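Local coordinates for protein aerobactin synthase IucA (Klebsiella pneumoniae subsp. pneumoniae, PDB 5JM8) that binds ATP and magnesium and, as an NIS synthetase, probably joins citrate to acetylated, hydroxylated lysine in the making of the siderophore aerobactin, at residues Phe182-Lys186 with Thr187-Gly191; Leu196-Gln199 with Gln200-Arg204. One frame throughout, in Å; residues are numbered along the deposited sequence.

Contact 1 of 2, residues Phe182-Lys186 with Thr187-Gly191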
ATOM      1  N   PHE A 182     -19.682 -15.349  20.999  1.00 34.75           N
ATOM      2  CA  PHE A 182     -20.546 -16.424  21.482  1.00 32.07           C
ATOM      3  C   PHE A 182     -21.274 -17.088  20.323  1.00 30.40           C
ATOM      4  O   PHE A 182     -21.779 -16.408  19.429  1.00 28.93           O
ATOM      5  CB  PHE A 182     -21.593 -15.903  22.474  1.00 32.60           C
ATOM      6  CG  PHE A 182     -21.033 -15.444  23.794  1.00 33.53           C
ATOM      7  CD1 PHE A 182     -19.696 -15.621  24.119  1.00 33.05           C
ATOM      8  CD2 PHE A 182     -21.863 -14.839  24.719  1.00 33.88           C
ATOM      9  CE1 PHE A 182     -19.203 -15.193  25.337  1.00 31.79           C
ATOM     10  CE2 PHE A 182     -21.376 -14.409  25.937  1.00 31.45           C
ATOM     11  CZ  PHE A 182     -20.046 -14.587  26.246  1.00 30.29           C
ATOM     12  N   ALA A 183     -21.336 -18.415  20.344  1.00 29.68           N
ATOM     13  CA  ALA A 183     -22.268 -19.135  19.487  1.00 28.90           C
ATOM     14  C   ALA A 183     -23.595 -19.204  20.230  1.00 30.79           C
ATOM     15  O   ALA A 183     -23.663 -19.742  21.335  1.00 32.46           O
ATOM     16  CB  ALA A 183     -21.754 -20.520  19.148  1.00 27.05           C
ATOM     17  N   VAL A 184     -24.637 -18.638  19.627  1.00 30.64           N
ATOM     18  CA  VAL A 184     -25.917 -18.460  20.302  1.00 32.68           C
ATOM     19  C   VAL A 184     -27.080 -18.985  19.466  1.00 37.88           C
ATOM     20  O   VAL A 184     -27.156 -18.723  18.265  1.00 44.40           O
ATOM     21  CB  VAL A 184     -26.169 -16.971  20.618  1.00 31.88           C
ATOM     22  CG1 VAL A 184     -27.477 -16.792  21.376  1.00 31.82           C
ATOM     23  CG2 VAL A 184     -25.009 -16.389  21.409  1.00 32.57           C
ATOM     24  N   ASN A 185     -27.985 -19.719  20.106  1.00 37.12           N
ATOM     25  CA  ASN A 185     -29.197 -20.174  19.436  1.00 37.68           C
ATOM     26  C   ASN A 185     -30.077 -18.970  19.112  1.00 36.71           C
ATOM     27  O   ASN A 185     -30.267 -18.089  19.949  1.00 34.91           O
ATOM     28  CB  ASN A 185     -29.956 -21.186  20.306  1.00 40.21           C
ATOM     29  CG  ASN A 185     -31.142 -21.816  19.583  1.00 44.34           C
ATOM     30  OD1 ASN A 185     -31.814 -21.171  18.781  1.00 47.26           O
ATOM     31  ND2 ASN A 185     -31.405 -23.083  19.875  1.00 44.61           N
ATOM     32  N   LYS A 186     -30.616 -18.948  17.896  1.00 36.60           N
ATOM     33  CA  LYS A 186     -31.393 -17.812  17.406  1.00 36.10           C
ATOM     34  C   LYS A 186     -32.589 -17.478  18.296  1.00 42.04           C
ATOM     35  O   LYS A 186     -33.073 -16.344  18.296  1.00 42.77           O
ATOM     36  CB  LYS A 186     -31.880 -18.088  15.986  1.00 33.50           C
ATOM     37  CG  LYS A 186     -32.802 -19.290  15.862  1.00 33.51           C
ATOM     38  CD  LYS A 186     -33.201 -19.511  14.413  1.00 34.40           C
ATOM     39  CE  LYS A 186     -34.113 -20.710  14.256  1.00 39.10           C
ATOM     40  NZ  LYS A 186     -34.470 -20.939  12.830  1.00 41.43           N
ATOM     41  N   THR A 187     -33.058 -18.463  19.054  1.00 42.97           N
ATOM     42  CA  THR A 187     -34.165 -18.254  19.985  1.00 42.91           C
ATOM     43  C   THR A 187     -33.768 -17.335  21.132  1.00 43.39           C
ATOM     44  O   THR A 187     -34.621 -16.923  21.920  1.00 46.09           O
ATOM     45  CB  THR A 187     -34.670 -19.579  20.590  1.00 43.03           C
ATOM     46  OG1 THR A 187     -33.632 -20.172  21.380  1.00 43.20           O
ATOM     47  CG2 THR A 187     -35.100 -20.553  19.501  1.00 43.18           C
ATOM     48  N   GLN A 188     -32.475 -17.032  21.231  1.00 41.92           N
ATOM     49  CA  GLN A 188     -31.971 -16.144  22.273  1.00 39.59           C
ATOM     50  C   GLN A 188     -31.318 -14.890  21.693  1.00 36.70           C
ATOM     51  O   GLN A 188     -30.634 -14.152  22.405  1.00 32.10           O
ATOM     52  CB  GLN A 188     -30.974 -16.886  23.164  1.00 38.30           C
ATOM     53  CG  GLN A 188     -31.571 -18.086  23.884  1.00 37.13           C
ATOM     54  CD  GLN A 188     -32.794 -17.726  24.706  1.00 34.79           C
ATOM     55  OE1 GLN A 188     -33.889 -18.235  24.467  1.00 35.67           O
ATOM     56  NE2 GLN A 188     -32.612 -16.848  25.684  1.00 34.54           N
ATOM     57  N   ILE A 189     -31.539 -14.653  20.402  1.00 40.16           N
ATOM     58  CA  ILE A 189     -31.007 -13.473  19.727  1.00 39.55           C
ATOM     59  C   ILE A 189     -32.126 -12.530  19.309  1.00 42.31           C
ATOM     60  O   ILE A 189     -32.911 -12.843  18.415  1.00 46.73           O
ATOM     61  CB  ILE A 189     -30.185 -13.857  18.481  1.00 36.22           C
ATOM     62  CG1 ILE A 189     -28.922 -14.609  18.901  1.00 34.67           C
ATOM     63  CG2 ILE A 189     -29.807 -12.610  17.682  1.00 34.53           C
ATOM     64  CD1 ILE A 189     -28.157 -15.219  17.747  1.00 33.63           C
ATOM     65  N   ALA A 190     -32.182 -11.372  19.960  1.00 37.33           N
ATOM     66  CA  ALA A 190     -33.119 -10.316  19.593  1.00 36.18           C
ATOM     67  C   ALA A 190     -32.372  -9.232  18.831  1.00 35.92           C
ATOM     68  O   ALA A 190     -31.291  -8.813  19.241  1.00 37.07           O
ATOM     69  CB  ALA A 190     -33.785  -9.734  20.825  1.00 35.82           C
ATOM     70  N   GLY A 191     -32.941  -8.775  17.722  1.00 35.41           N
ATOM     71  CA  GLY A 191     -32.300  -7.739  16.939  1.00 33.09           C
ATOM     72  C   GLY A 191     -33.123  -7.281  15.754  1.00 31.39           C
ATOM     73  O   GLY A 191     -34.298  -7.623  15.622  1.00 29.85           O
TER
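From Asn-185 to Ile-189 the backbone bends through two overlapping four-residue turns, the N of Gln-188 bonding to the O of Asn-185 at 2.8 Å and the N of Ile-189 to the O of Lys-186 at 3.1 Å. Lys-186 and Thr-187, the corners of the first turn, take 3-10-like angles. The side chain of Asn-185 folds over the start of the turn: with CG anti to the backbone N (chi1 -173°), OD1 receives the N-H of Thr-187 at 3.0 Å in an almost straight bond (178°), the donor lying above the amide plane. The Thr-187 hydroxyl adds a weak bond, Thr-187 OG1 to Asn-185 OD1 at 3.3 Å, so the same oxygen meets both the backbone and the side chain of Thr-187. On the apolar side, the Val-184 branch CG1 rests on Ile-189 CG1 at 3.6 Å and also reaches CB of Gln-188 at 3.9 Å, while Ile-189 CD1 lies against the Val-184 backbone O. The Gln-188 amide bonds through NE2 to the O of Asp-335; Lys-186 extends toward Asp-219 of the second subunit, a long, weak ion pair. Strand 177-185, flanked by 221-226 and 249-255, thus passes into strand 189-193, which pairs with 329-334 of another sheet, through consecutive beta turns, the first of which is reinforced by an Asx turn at Asn-185.

Contact 2 of 2, residues Leu196-Gln199 with Gln200-Arg204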
ATOM      1  N   LEU A 196     -30.033  -6.303   4.802  1.00 28.84           N
ATOM      2  CA  LEU A 196     -29.909  -7.696   5.203  1.00 25.19           C
ATOM      3  C   LEU A 196     -30.746  -7.910   6.458  1.00 24.92           C
ATOM      4  O   LEU A 196     -30.876  -6.998   7.273  1.00 26.32           O
ATOM      5  CB  LEU A 196     -28.448  -8.059   5.472  1.00 23.30           C
ATOM      6  CG  LEU A 196     -27.418  -7.710   4.396  1.00 22.46           C
ATOM      7  CD1 LEU A 196     -26.012  -7.920   4.939  1.00 21.62           C
ATOM      8  CD2 LEU A 196     -27.651  -8.547   3.152  1.00 23.01           C
ATOM      9  N   ASN A 197     -31.324  -9.097   6.618  1.00 25.88           N
ATOM     10  CA  ASN A 197     -32.013  -9.421   7.862  1.00 27.94           C
ATOM     11  C   ASN A 197     -30.972  -9.645   8.955  1.00 29.52           C
ATOM     12  O   ASN A 197     -29.771  -9.633   8.680  1.00 25.00           O
ATOM     13  CB  ASN A 197     -32.933 -10.645   7.698  1.00 30.69           C
ATOM     14  CG  ASN A 197     -32.179 -11.928   7.371  1.00 30.83           C
ATOM     15  OD1 ASN A 197     -31.029 -12.115   7.761  1.00 30.95           O
ATOM     16  ND2 ASN A 197     -32.842 -12.828   6.657  1.00 28.88           N
ATOM     17  N   LEU A 198     -31.423  -9.853  10.187  1.00 29.20           N
ATOM     18  CA  LEU A 198     -30.510  -9.975  11.319  1.00 28.80           C
ATOM     19  C   LEU A 198     -29.566 -11.166  11.175  1.00 30.03           C
ATOM     20  O   LEU A 198     -28.372 -11.059  11.452  1.00 31.45           O
ATOM     21  CB  LEU A 198     -31.295 -10.101  12.621  1.00 28.12           C
ATOM     22  CG  LEU A 198     -30.444 -10.313  13.874  1.00 29.36           C
ATOM     23  CD1 LEU A 198     -29.470  -9.158  14.077  1.00 27.53           C
ATOM     24  CD2 LEU A 198     -31.337 -10.485  15.086  1.00 32.08           C
ATOM     25  N   GLN A 199     -30.116 -12.300  10.753  1.00 26.84           N
ATOM     26  CA  GLN A 199     -29.332 -13.511  10.546  1.00 26.64           C
ATOM     27  C   GLN A 199     -28.181 -13.253   9.581  1.00 25.64           C
ATOM     28  O   GLN A 199     -27.067 -13.738   9.778  1.00 26.45           O
ATOM     29  CB  GLN A 199     -30.223 -14.634  10.007  1.00 27.87           C
ATOM     30  CG  GLN A 199     -29.503 -15.960   9.809  1.00 28.05           C
ATOM     31  CD  GLN A 199     -30.406 -17.041   9.257  1.00 35.88           C
ATOM     32  OE1 GLN A 199     -31.572 -16.799   8.943  1.00 33.80           O
ATOM     33  NE2 GLN A 199     -29.866 -18.247   9.131  1.00 36.42           N
ATOM     34  N   GLN A 200     -28.469 -12.476   8.544  1.00 25.40           N
ATOM     35  CA  GLN A 200     -27.511 -12.202   7.483  1.00 24.57           C
ATOM     36  C   GLN A 200     -26.419 -11.212   7.901  1.00 23.38           C
ATOM     37  O   GLN A 200     -25.272 -11.345   7.469  1.00 23.65           O
ATOM     38  CB  GLN A 200     -28.248 -11.674   6.251  1.00 25.15           C
ATOM     39  CG  GLN A 200     -29.091 -12.725   5.537  1.00 29.17           C
ATOM     40  CD  GLN A 200     -30.133 -12.117   4.614  1.00 34.26           C
ATOM     41  OE1 GLN A 200     -30.395 -10.915   4.656  1.00 36.24           O
ATOM     42  NE2 GLN A 200     -30.731 -12.950   3.770  1.00 35.12           N
ATOM     43  N   ARG A 201     -26.764 -10.224   8.727  1.00 25.79           N
ATOM     44  CA  ARG A 201     -25.764  -9.268   9.211  1.00 28.87           C
ATOM     45  C   ARG A 201     -24.673  -9.970  10.000  1.00 29.95           C
ATOM     46  O   ARG A 201     -23.489  -9.843   9.689  1.00 31.85           O
ATOM     47  CB  ARG A 201     -26.386  -8.188  10.108  1.00 30.99           C
ATOM     48  CG  ARG A 201     -26.853  -6.901   9.419  1.00 30.50           C
ATOM     49  CD  ARG A 201     -25.825  -6.250   8.493  1.00 26.07           C
ATOM     50  NE  ARG A 201     -25.114  -5.116   9.079  1.00 22.32           N
ATOM     51  CZ  ARG A 201     -25.671  -3.956   9.413  1.00 21.27           C
ATOM     52  NH1 ARG A 201     -26.975  -3.761   9.270  1.00 23.01           N
ATOM     53  NH2 ARG A 201     -24.914  -2.986   9.917  1.00 20.17           N
ATOM     54  N   LEU A 202     -25.088 -10.708  11.024  1.00 29.06           N
ATOM     55  CA  LEU A 202     -24.163 -11.390  11.916  1.00 26.56           C
ATOM     56  C   LEU A 202     -23.303 -12.382  11.146  1.00 28.85           C
ATOM     57  O   LEU A 202     -22.152 -12.629  11.505  1.00 31.14           O
ATOM     58  CB  LEU A 202     -24.935 -12.101  13.027  1.00 23.76           C
ATOM     59  CG  LEU A 202     -25.841 -11.190  13.861  1.00 23.65           C
ATOM     60  CD1 LEU A 202     -26.651 -11.998  14.866  1.00 24.45           C
ATOM     61  CD2 LEU A 202     -25.020 -10.121  14.571  1.00 22.53           C
ATOM     62  N   THR A 203     -23.867 -12.943  10.082  1.00 27.03           N
ATOM     63  CA  THR A 203     -23.124 -13.841   9.209  1.00 26.52           C
ATOM     64  C   THR A 203     -22.021 -13.072   8.494  1.00 26.01           C
ATOM     65  O   THR A 203     -20.860 -13.485   8.503  1.00 29.91           O
ATOM     66  CB  THR A 203     -24.037 -14.511   8.163  1.00 26.38           C
ATOM     67  OG1 THR A 203     -25.011 -15.328   8.823  1.00 28.85           O
ATOM     68  CG2 THR A 203     -23.226 -15.376   7.219  1.00 23.53           C
ATOM     69  N   ARG A 204     -22.390 -11.956   7.874  1.00 26.49           N
ATOM     70  CA  ARG A 204     -21.427 -11.109   7.177  1.00 24.48           C
ATOM     71  C   ARG A 204     -20.384 -10.569   8.145  1.00 28.07           C
ATOM     72  O   ARG A 204     -19.185 -10.640   7.881  1.00 33.86           O
ATOM     73  CB  ARG A 204     -22.127  -9.939   6.480  1.00 23.09           C
ATOM     74  CG  ARG A 204     -21.225  -9.168   5.522  1.00 22.63           C
ATOM     75  CD  ARG A 204     -21.904  -7.920   4.978  1.00 23.13           C
ATOM     76  NE  ARG A 204     -21.999  -6.858   5.976  1.00 21.18           N
ATOM     77  CZ  ARG A 204     -22.636  -5.708   5.784  1.00 20.64           C
ATOM     78  NH1 ARG A 204     -22.668  -4.795   6.745  1.00 19.85           N
ATOM     79  NH2 ARG A 204     -23.242  -5.469   4.629  1.00 20.38           N
TER
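Asn-197 and Gln-200 form a capping box at the N-terminus of helix 198-209: OD1 of Asn-197 takes the backbone N of Gln-200 at 2.7 Å, with the donor nearly in line with the side-chain C=O, and the Gln-200 side chain returns a bond. Followed outward, Gln-200 CB sits 3.2 Å from Asn-197 OD1, with Leu-196 CB on it as well. Gln-200 CG, anti to the carbonyl carbon (chi1 -70°), passes close to Asn-197 OD1, and the chain runs extended beyond it, which carries the amide back over Asn-197. CD of Gln-200 then sits over the Asn-197 amide, 3.4 Å from Asn-197 CG, the two amide planes stacked and only 27° apart. At the tip Gln-200 OE1 accepts the N of Asn-197 at 2.8 Å, while NE2 bonds to the O of Leu-217 of the second subunit; these partners together hold the Gln-200 amide in one orientation. Leu-196 points toward the first helical turn, and its CD1 lies over a face of the Arg-204 guanidinium, 3.7 Å from NH2, touching Arg-201 CD. Both arginines form salt bridges with Asp-275, and Arg-201 with Asp-328 as well. One turn on, the Thr-203 hydroxyl donates back to the helix backbone, OG1 to Gln-199 O at 2.8 Å.

The two contacts follow each other along the chain, one at the turn entering strand 189-193 and the other at the start of helix 198-209, their centres about 12 Å apart. They meet through apolar groups: Leu-198 CD2 packs on Gly-191 CA at 3.5 Å and on Ile-189 CG2, which also approaches Leu-202 CD1. Ile-189 and Leu-202 are buried, and Trp-222 of strand 221-226 touches both, whereas Thr-187 in the turn of contact 1 is exposed. Contact 1 mostly satisfies backbone groups within a sheet-to-sheet turn. Contact 2 is richer in charge, and its helix start lies against the second subunit, where Gln-199 bonds to Asp-219 of that subunit.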